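Local coordinates for SusD superfamily protein (Bacteroides vulgatus ATCC 8482, PDB 3JQ0), which probably binds nutrient glycans at the outer membrane as a member of the SusD family, though its ligand is not established, at residues F235-N249 and L356-L368. Sequence-based numbering, arbitrary orientation.
Sequences FENKKNKEMIFTIHN and LDDFPIYRYADCL
K238 and E242, of segment 235-249, each make a salt bridge to segment 356-368, with D358 and R363 respectively. The extended chain of K238 crosses the carboxylate of D358 at a slant, and its NZ meets OD1 of D358 at 2.9 Å from above the carboxylate plane; the backbone N of N249 reaches the same oxygen from the opposite face. NZ of K238 also donates to O of L356 at 2.9 Å. A methionine in place of K238 could give no charged NZ, which would probably leave OD1 of D358 poorly balanced and the carbonyl of L356 short of a donor. NH1 of R363, with OE2 of E242 lying in the guanidinium plane, and N of A365 reach OE2 from opposite faces of the carboxylate, whose plane is turned 51° from the guanidinium. OE1 of E242 pairs with R392, and R363 also bridges to E441 and E445. Strands 243-247 and 359-363 pair as a two-stranded antiparallel sheet interrupted by two classic beta bulges: O of Y362 accepts from N of I244 and F245, and O of F245 from N of I361 and Y362. The second strand then leads into helix 364-377 of this helix-rich SusD fold, with R363 at the N-cap position. Apolar contacts accompany the bulges: CB of I361 lies 3.7 Å from CD2 of F245, and the selenomethionine M243, bent at chi2 (-60°), lays SE 3.8 Å from CB of P360.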
loop_
_atom_site.group_PDB
_atom_site.type_symbol
_atom_site.label_atom_id
_atom_site.label_comp_id
_atom_site.label_asym_id
_atom_site.label_seq_id
_atom_site.Cartn_x
_atom_site.Cartn_y
_atom_site.Cartn_z
ATOM N N PHE A 235 7.541 4.349 15.317
ATOM C CA PHE A 235 8.852 3.735 15.334
ATOM C C PHE A 235 9.049 2.886 16.580
ATOM O O PHE A 235 9.759 1.890 16.536
ATOM C CB PHE A 235 9.906 4.834 15.232
ATOM C CG PHE A 235 11.320 4.351 15.228
ATOM C CD1 PHE A 235 11.930 3.886 14.069
ATOM C CD2 PHE A 235 12.050 4.331 16.393
ATOM C CE1 PHE A 235 13.221 3.414 14.100
ATOM C CE2 PHE A 235 13.384 3.857 16.423
ATOM C CZ PHE A 235 13.954 3.426 15.267
ATOM N N GLU A 236 8.440 3.291 17.694
ATOM C CA GLU A 236 8.575 2.577 18.950
ATOM C C GLU A 236 7.609 1.455 19.155
ATOM O O GLU A 236 7.674 0.785 20.183
ATOM C CB GLU A 236 8.460 3.550 20.111
ATOM C CG GLU A 236 9.578 4.609 20.081
ATOM C CD GLU A 236 11.063 4.110 20.176
ATOM O OE1 GLU A 236 11.327 2.953 20.601
ATOM O OE2 GLU A 236 12.003 4.922 19.845
ATOM N N ASN A 237 6.685 1.196 18.234
ATOM C CA ASN A 237 5.709 0.128 18.374
ATOM C C ASN A 237 5.720 -0.836 17.211
ATOM O O ASN A 237 4.705 -1.426 16.878
ATOM C CB ASN A 237 4.317 0.708 18.610
ATOM C CG ASN A 237 3.327 -0.320 19.085
ATOM O OD1 ASN A 237 3.665 -1.217 19.873
ATOM N ND2 ASN A 237 2.069 -0.190 18.646
ATOM N N LYS A 238 6.871 -1.011 16.586
ATOM C CA LYS A 238 6.983 -1.912 15.459
ATOM C C LYS A 238 6.554 -3.336 15.745
ATOM O O LYS A 238 6.660 -3.839 16.841
ATOM C CB LYS A 238 8.432 -1.940 14.944
ATOM C CG LYS A 238 8.845 -0.614 14.348
ATOM C CD LYS A 238 10.293 -0.662 13.852
ATOM C CE LYS A 238 10.691 0.612 13.159
ATOM N NZ LYS A 238 11.798 0.417 12.206
ATOM N N LYS A 239 6.060 -3.996 14.701
ATOM C CA LYS A 239 5.688 -5.421 14.780
ATOM C C LYS A 239 4.612 -5.668 15.825
ATOM O O LYS A 239 4.541 -6.720 16.439
ATOM C CB LYS A 239 6.905 -6.299 14.980
ATOM C CG LYS A 239 7.855 -6.244 13.774
ATOM C CD LYS A 239 8.975 -7.197 13.750
ATOM C CE LYS A 239 9.797 -7.033 14.937
ATOM N NZ LYS A 239 11.043 -7.927 14.840
ATOM N N ASN A 240 3.738 -4.692 15.959
ATOM C CA ASN A 240 2.542 -4.778 16.799
ATOM C C ASN A 240 1.538 -5.758 16.161
ATOM O O ASN A 240 1.734 -6.269 15.053
ATOM C CB ASN A 240 1.942 -3.401 17.000
ATOM C CG ASN A 240 1.575 -2.755 15.703
ATOM O OD1 ASN A 240 0.690 -3.239 14.995
ATOM N ND2 ASN A 240 2.236 -1.626 15.369
ATOM N N LYS A 241 0.484 -6.056 16.889
ATOM C CA LYS A 241 -0.441 -7.124 16.480
ATOM C C LYS A 241 -1.254 -6.791 15.262
ATOM O O LYS A 241 -1.877 -7.684 14.670
ATOM C CB LYS A 241 -1.430 -7.439 17.610
ATOM C CG LYS A 241 -2.285 -6.233 18.014
ATOM N N GLU A 242 -1.258 -5.535 14.822
ATOM C CA GLU A 242 -1.922 -5.202 13.594
ATOM C C GLU A 242 -1.131 -5.632 12.375
ATOM O O GLU A 242 -1.694 -5.771 11.277
ATOM C CB GLU A 242 -2.257 -3.740 13.570
ATOM C CG GLU A 242 -3.107 -3.393 12.342
ATOM C CD GLU A 242 -4.086 -2.318 12.463
ATOM O OE1 GLU A 242 -4.298 -1.899 13.614
ATOM O OE2 GLU A 242 -4.680 -1.956 11.419
HETATM N N MSE A 243 0.167 -5.807 12.510
HETATM C CA MSE A 243 1.003 -6.154 11.386
HETATM C C MSE A 243 0.917 -7.619 11.012
HETATM O O MSE A 243 1.198 -8.506 11.814
HETATM C CB MSE A 243 2.454 -5.800 11.686
HETATM C CG MSE A 243 2.677 -4.332 12.011
HETATM SE SE MSE A 243 2.146 -3.182 10.540
HETATM C CE MSE A 243 2.237 -1.539 11.435
ATOM N N ILE A 244 0.465 -7.877 9.792
ATOM C CA ILE A 244 0.485 -9.203 9.198
ATOM C C ILE A 244 1.800 -9.385 8.431
ATOM O O ILE A 244 2.503 -10.378 8.652
ATOM C CB ILE A 244 -0.749 -9.424 8.270
ATOM C CG1 ILE A 244 -2.063 -9.330 9.066
ATOM C CG2 ILE A 244 -0.600 -10.755 7.522
ATOM C CD1 ILE A 244 -3.236 -8.984 8.157
ATOM N N PHE A 245 2.122 -8.406 7.568
ATOM C CA PHE A 245 3.417 -8.399 6.881
ATOM C C PHE A 245 3.834 -6.955 6.789
ATOM O O PHE A 245 3.080 -6.103 6.319
ATOM C CB PHE A 245 3.350 -9.053 5.507
ATOM C CG PHE A 245 4.665 -9.033 4.766
ATOM C CD1 PHE A 245 5.850 -9.492 5.383
ATOM C CD2 PHE A 245 4.769 -8.570 3.473
ATOM C CE1 PHE A 245 7.059 -9.448 4.726
ATOM C CE2 PHE A 245 5.975 -8.540 2.824
ATOM C CZ PHE A 245 7.114 -8.985 3.427
ATOM N N THR A 246 5.007 -6.663 7.324
ATOM C CA THR A 246 5.531 -5.307 7.385
ATOM C C THR A 246 7.000 -5.306 6.968
ATOM O O THR A 246 7.741 -6.216 7.327
ATOM C CB THR A 246 5.311 -4.742 8.825
ATOM O OG1 THR A 246 5.691 -3.373 8.833
ATOM C CG2 THR A 246 6.048 -5.534 9.918
ATOM N N ILE A 247 7.379 -4.304 6.190
ATOM C CA ILE A 247 8.755 -4.172 5.719
ATOM C C ILE A 247 9.589 -3.528 6.823
ATOM O O ILE A 247 9.328 -2.395 7.232
ATOM C CB ILE A 247 8.862 -3.315 4.458
ATOM C CG1 ILE A 247 8.050 -3.866 3.315
ATOM C CG2 ILE A 247 10.311 -3.095 4.046
ATOM C CD1 ILE A 247 8.398 -5.181 2.848
ATOM N N HIS A 248 10.580 -4.260 7.338
ATOM C CA HIS A 248 11.488 -3.740 8.355
ATOM C C HIS A 248 12.489 -2.761 7.778
ATOM O O HIS A 248 13.263 -3.124 6.923
ATOM C CB HIS A 248 12.239 -4.873 9.035
ATOM C CG HIS A 248 13.253 -4.370 10.033
ATOM N ND1 HIS A 248 12.927 -3.790 11.244
ATOM C CD2 HIS A 248 14.571 -4.177 9.887
ATOM C CE1 HIS A 248 14.033 -3.435 11.868
ATOM N NE2 HIS A 248 15.035 -3.602 11.046
ATOM N N ASN A 249 12.421 -1.512 8.252
ATOM C CA ASN A 249 13.446 -0.509 7.990
ATOM C C ASN A 249 14.119 -0.191 9.329
ATOM O O ASN A 249 13.616 -0.529 10.394
ATOM C CB ASN A 249 12.843 0.729 7.340
ATOM C CG ASN A 249 12.086 0.399 6.074
ATOM O OD1 ASN A 249 12.670 -0.115 5.107
ATOM N ND2 ASN A 249 10.779 0.677 6.057
ATOM N N LEU A 356 12.743 6.155 9.483
ATOM C CA LEU A 356 13.149 4.770 9.737
ATOM C C LEU A 356 11.996 3.893 10.179
ATOM O O LEU A 356 12.219 2.812 10.712
ATOM C CB LEU A 356 14.274 4.763 10.766
ATOM C CG LEU A 356 15.536 5.512 10.352
ATOM C CD1 LEU A 356 16.569 5.497 11.546
ATOM C CD2 LEU A 356 16.173 4.938 9.118
ATOM N N ASP A 357 10.758 4.343 9.931
ATOM C CA ASP A 357 9.604 3.520 10.239
ATOM C C ASP A 357 9.593 2.268 9.381
ATOM O O ASP A 357 10.075 2.273 8.245
ATOM C CB ASP A 357 8.297 4.259 9.936
ATOM C CG ASP A 357 8.063 5.401 10.866
ATOM O OD1 ASP A 357 7.951 5.163 12.082
ATOM O OD2 ASP A 357 7.943 6.539 10.345
ATOM N N ASP A 358 8.999 1.203 9.922
ATOM C CA ASP A 358 8.633 0.085 9.079
ATOM C C ASP A 358 7.525 0.494 8.107
ATOM O O ASP A 358 6.762 1.408 8.397
ATOM C CB ASP A 358 8.119 -1.103 9.924
ATOM C CG ASP A 358 9.210 -1.814 10.710
ATOM O OD1 ASP A 358 10.413 -1.491 10.542
ATOM O OD2 ASP A 358 8.807 -2.719 11.486
ATOM N N PHE A 359 7.453 -0.143 6.948
ATOM C CA PHE A 359 6.425 0.147 5.963
ATOM C C PHE A 359 5.442 -1.003 5.887
ATOM O O PHE A 359 5.783 -2.087 5.419
ATOM C CB PHE A 359 6.997 0.397 4.582
ATOM C CG PHE A 359 5.963 0.759 3.569
ATOM C CD1 PHE A 359 5.143 1.859 3.784
ATOM C CD2 PHE A 359 5.754 0.015 2.446
ATOM C CE1 PHE A 359 4.204 2.234 2.872
ATOM C CE2 PHE A 359 4.789 0.405 1.514
ATOM C CZ PHE A 359 4.004 1.518 1.746
ATOM N N PRO A 360 4.217 -0.836 6.412
ATOM C CA PRO A 360 3.260 -1.962 6.394
ATOM C C PRO A 360 2.863 -2.334 4.975
ATOM O O PRO A 360 2.635 -1.460 4.149
ATOM C CB PRO A 360 2.050 -1.407 7.162
ATOM C CG PRO A 360 2.554 -0.219 7.934
ATOM C CD PRO A 360 3.648 0.361 7.067
ATOM N N ILE A 361 2.753 -3.631 4.731
ATOM C CA ILE A 361 2.209 -4.199 3.484
ATOM C C ILE A 361 0.797 -4.678 3.725
ATOM O O ILE A 361 -0.153 -4.310 3.017
ATOM C CB ILE A 361 3.125 -5.290 2.892
ATOM C CG1 ILE A 361 4.508 -4.726 2.534
ATOM C CG2 ILE A 361 2.455 -5.980 1.714
ATOM C CD1 ILE A 361 4.506 -3.721 1.429
ATOM N N TYR A 362 0.643 -5.558 4.714
ATOM C CA TYR A 362 -0.680 -6.061 5.128
ATOM C C TYR A 362 -0.906 -5.808 6.600
ATOM O O TYR A 362 -0.132 -6.332 7.430
ATOM C CB TYR A 362 -0.845 -7.544 4.832
ATOM C CG TYR A 362 -0.847 -7.943 3.374
ATOM C CD1 TYR A 362 -1.652 -7.272 2.442
ATOM C CD2 TYR A 362 -0.090 -9.000 2.932
ATOM C CE1 TYR A 362 -1.727 -7.695 1.133
ATOM C CE2 TYR A 362 -0.157 -9.428 1.601
ATOM C CZ TYR A 362 -0.974 -8.758 0.695
ATOM O OH TYR A 362 -1.024 -9.234 -0.603
ATOM N N ARG A 363 -1.968 -5.064 6.903
ATOM C CA ARG A 363 -2.422 -4.749 8.252
ATOM C C ARG A 363 -3.747 -5.382 8.548
ATOM O O ARG A 363 -4.550 -5.595 7.611
ATOM C CB ARG A 363 -2.637 -3.130 8.385
ATOM C CG ARG A 363 -1.399 -2.351 8.395
ATOM C CD ARG A 363 -1.548 -1.058 8.963
ATOM N NE ARG A 363 -2.203 -0.028 8.178
ATOM C CZ ARG A 363 -3.347 0.548 8.493
ATOM N NH1 ARG A 363 -4.170 0.101 9.424
ATOM N NH2 ARG A 363 -3.688 1.635 7.821
ATOM N N TYR A 364 -4.076 -5.592 9.823
ATOM C CA TYR A 364 -5.350 -6.192 10.145
ATOM C C TYR A 364 -6.557 -5.339 9.660
ATOM O O TYR A 364 -7.560 -5.915 9.245
ATOM C CB TYR A 364 -5.461 -6.518 11.621
ATOM C CG TYR A 364 -6.647 -7.383 11.946
ATOM C CD1 TYR A 364 -6.713 -8.680 11.499
ATOM C CD2 TYR A 364 -7.715 -6.926 12.697
ATOM C CE1 TYR A 364 -7.801 -9.482 11.786
ATOM C CE2 TYR A 364 -8.793 -7.726 13.006
ATOM C CZ TYR A 364 -8.837 -9.005 12.550
ATOM O OH TYR A 364 -9.896 -9.841 12.803
ATOM N N ALA A 365 -6.470 -4.005 9.663
ATOM C CA ALA A 365 -7.592 -3.224 9.122
ATOM C C ALA A 365 -7.829 -3.577 7.655
ATOM O O ALA A 365 -8.951 -3.457 7.162
ATOM C CB ALA A 365 -7.377 -1.731 9.283
ATOM N N ASP A 366 -6.750 -3.899 6.925
ATOM C CA ASP A 366 -6.847 -4.291 5.501
ATOM C C ASP A 366 -7.607 -5.609 5.401
ATOM O O ASP A 366 -8.522 -5.728 4.582
ATOM C CB ASP A 366 -5.403 -4.367 4.943
ATOM C CG ASP A 366 -5.277 -4.454 3.445
ATOM O OD1 ASP A 366 -6.294 -4.338 2.731
ATOM O OD2 ASP A 366 -4.117 -4.589 3.012
ATOM N N CYS A 367 -7.265 -6.585 6.245
ATOM C CA CYS A 367 -8.035 -7.831 6.312
ATOM C C CYS A 367 -9.528 -7.501 6.475
ATOM O O CYS A 367 -10.364 -8.008 5.762
ATOM C CB CYS A 367 -7.495 -8.676 7.470
ATOM S SG CYS A 367 -8.476 -10.152 7.818
ATOM N N LEU A 368 -9.859 -6.710 7.477
ATOM C CA LEU A 368 -11.268 -6.434 7.753
ATOM C C LEU A 368 -11.978 -5.766 6.578
ATOM O O LEU A 368 -13.108 -6.131 6.257
ATOM C CB LEU A 368 -11.418 -5.574 9.034
ATOM C CG LEU A 368 -11.004 -6.245 10.335
ATOM C CD1 LEU A 368 -11.268 -5.248 11.502
ATOM C CD2 LEU A 368 -11.717 -7.591 10.548
HETATM O O HOH W 1 6.094 -2.844 12.007
#